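Local atomic coordinates of DUF269-containing protein (Cyanothece sp. ATCC 51142, PDB entry 3NJ2), a protein that is of unknown function but belongs to the DUF269 family and is associated with nitrogen fixation in a cyanobacterium. Residues Leu37-Gln42 against Ala97-Lys102. Sequence-based numbering, arbitrary orientation.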
loop_
_atom_site.group_PDB
_atom_site.type_symbol
_atom_site.label_atom_id
_atom_site.label_comp_id
_atom_site.label_asym_id
_atom_site.label_seq_id
_atom_site.Cartn_x
_atom_site.Cartn_y
_atom_site.Cartn_z
ATOM N N LEU B 37 -4.067 1.334 -23.394
ATOM C CA LEU B 37 -4.772 2.597 -23.292
ATOM C C LEU B 37 -6.273 2.420 -23.141
ATOM O O LEU B 37 -6.922 3.224 -22.482
ATOM C CB LEU B 37 -4.381 3.513 -24.483
ATOM C CG LEU B 37 -2.916 3.890 -24.634
ATOM C CD1 LEU B 37 -2.569 4.775 -25.866
ATOM C CD2 LEU B 37 -2.446 4.540 -23.328
ATOM N N GLN B 38 -6.827 1.399 -23.813
ATOM C CA GLN B 38 -8.185 1.100 -23.623
ATOM C C GLN B 38 -8.520 0.720 -22.139
ATOM O O GLN B 38 -9.526 1.144 -21.574
ATOM C CB GLN B 38 -8.676 0.121 -24.669
ATOM C CG GLN B 38 -8.926 0.793 -26.038
ATOM C CD GLN B 38 -10.048 1.819 -25.943
ATOM O OE1 GLN B 38 -11.185 1.464 -25.558
ATOM N NE2 GLN B 38 -9.733 3.081 -26.258
ATOM N N SER B 39 -7.671 -0.072 -21.521
ATOM C CA SER B 39 -7.816 -0.397 -20.134
ATOM C C SER B 39 -7.750 0.841 -19.286
ATOM O O SER B 39 -8.539 1.009 -18.425
ATOM C CB SER B 39 -6.696 -1.334 -19.684
ATOM O OG SER B 39 -7.049 -1.897 -18.434
ATOM N N LEU B 40 -6.807 1.727 -19.609
ATOM C CA LEU B 40 -6.671 2.940 -18.799
ATOM C C LEU B 40 -7.920 3.829 -18.931
ATOM O O LEU B 40 -8.457 4.351 -17.923
ATOM C CB LEU B 40 -5.424 3.703 -19.234
ATOM C CG LEU B 40 -5.092 4.985 -18.521
ATOM C CD1 LEU B 40 -5.004 4.759 -16.965
ATOM C CD2 LEU B 40 -3.858 5.660 -19.088
ATOM N N VAL B 41 -8.387 3.991 -20.172
ATOM C CA VAL B 41 -9.664 4.783 -20.391
ATOM C C VAL B 41 -10.833 4.184 -19.594
ATOM O O VAL B 41 -11.602 4.882 -18.900
ATOM C CB VAL B 41 -10.096 4.925 -21.909
ATOM C CG1 VAL B 41 -11.465 5.597 -22.085
ATOM C CG2 VAL B 41 -9.053 5.658 -22.676
ATOM N N GLN B 42 -10.955 2.882 -19.658
ATOM C CA GLN B 42 -12.006 2.177 -18.861
ATOM C C GLN B 42 -11.943 2.515 -17.362
ATOM O O GLN B 42 -12.945 2.814 -16.695
ATOM C CB GLN B 42 -11.934 0.700 -19.082
ATOM C CG GLN B 42 -12.965 -0.112 -18.291
ATOM C CD GLN B 42 -12.711 -1.638 -18.409
ATOM O OE1 GLN B 42 -11.641 -2.095 -18.895
ATOM N NE2 GLN B 42 -13.668 -2.425 -17.920
ATOM N N ALA B 97 -3.389 -3.792 -13.591
ATOM C CA ALA B 97 -3.910 -4.917 -12.799
ATOM C C ALA B 97 -5.032 -5.607 -13.624
ATOM O O ALA B 97 -5.117 -6.812 -13.755
ATOM C CB ALA B 97 -4.450 -4.432 -11.487
ATOM N N ALA B 98 -5.891 -4.766 -14.235
ATOM C CA ALA B 98 -7.003 -5.391 -15.019
ATOM C C ALA B 98 -6.531 -6.233 -16.195
ATOM O O ALA B 98 -7.156 -7.221 -16.501
ATOM C CB ALA B 98 -7.903 -4.261 -15.473
ATOM N N LEU B 99 -5.455 -5.852 -16.871
ATOM C CA LEU B 99 -4.886 -6.607 -17.966
ATOM C C LEU B 99 -4.219 -7.895 -17.442
ATOM O O LEU B 99 -4.336 -8.951 -18.064
ATOM C CB LEU B 99 -3.907 -5.779 -18.786
ATOM C CG LEU B 99 -4.586 -4.709 -19.634
ATOM C CD1 LEU B 99 -3.545 -3.553 -19.886
ATOM C CD2 LEU B 99 -5.277 -5.331 -20.822
ATOM N N ILE B 100 -3.514 -7.813 -16.307
ATOM C CA ILE B 100 -2.962 -9.028 -15.671
ATOM C C ILE B 100 -4.088 -9.999 -15.381
ATOM O O ILE B 100 -3.980 -11.166 -15.721
ATOM C CB ILE B 100 -2.144 -8.633 -14.420
ATOM C CG1 ILE B 100 -0.955 -7.851 -14.883
ATOM C CG2 ILE B 100 -1.693 -9.945 -13.699
ATOM C CD1 ILE B 100 -0.231 -7.190 -13.642
ATOM N N GLU B 101 -5.185 -9.519 -14.798
ATOM C CA GLU B 101 -6.318 -10.340 -14.474
ATOM C C GLU B 101 -6.943 -10.916 -15.753
ATOM O O GLU B 101 -7.221 -12.121 -15.794
ATOM C CB GLU B 101 -7.310 -9.453 -13.685
ATOM C CG GLU B 101 -8.411 -10.196 -12.956
ATOM C CD GLU B 101 -9.132 -9.293 -11.906
ATOM O OE1 GLU B 101 -8.536 -8.507 -11.057
ATOM O OE2 GLU B 101 -10.395 -9.404 -11.909
ATOM N N LYS B 102 -7.122 -10.115 -16.815
ATOM C CA LYS B 102 -7.714 -10.603 -18.097
ATOM C C LYS B 102 -6.875 -11.718 -18.708
ATOM O O LYS B 102 -7.406 -12.730 -19.241
ATOM C CB LYS B 102 -7.802 -9.453 -19.116
ATOM C CG LYS B 102 -8.981 -8.569 -18.851
ATOM C CD LYS B 102 -9.235 -7.714 -20.030
ATOM C CE LYS B 102 -10.685 -7.263 -20.010
ATOM N NZ LYS B 102 -10.741 -5.933 -20.642
#
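Ser-39 reaches Ala-98 and Leu-99 with its OG held anti to its own backbone N (chi1 -165°), a torsion that carries the hydroxyl out from helix 35-46 toward helix 83-104. In Leu-99 CG stands anti to the carbonyl carbon instead (chi1 -72°), and although its CB does not aim at the facing helix, the branched end swings round to it. There CD1 lies 3.9 Å from CB of Ser-39, while CG of Leu-99 sits alongside the hydroxyl. On the same serine, OG comes within 3.9 Å of CB of Ala-98, a van der Waals approach.

Residue size suits this spacing. The two helical segments run at 118° to one another, with axes 10.1 Å apart at their closest. Their backbones come nearest at Ser-39 and Ala-98, whose CA atoms are 7.2 Å apart. Here two short side chains face each other, and the longer leucine fills in beside them. The serine hydroxyl is buried, yet its polarity is met: it is hydrogen-bonded to the carbonyl oxygen of Ala-95, about one turn before Ala-98 on helix 83-104.

At the solvent-facing margin, Gln-42 and Lys-102 extend toward each other. OE1 of Gln-42 stops 4.3 Å from NZ of Lys-102, too far for a hydrogen bond. Long, flexible polar chains suit this exposed edge, where water can solvate their ends. Elsewhere on helix 35-46, Leu-37 and Leu-40 pack against Leu-150 of helix 147-167, the helix whose Val-165 meets Ile-100, so that helix 147-167 touches both.

With just 135 Å² buried, this is a slender helix-helix crossing of van der Waals contacts around a serine, its directional component supplied by the bond from Ser-39 to Ala-95.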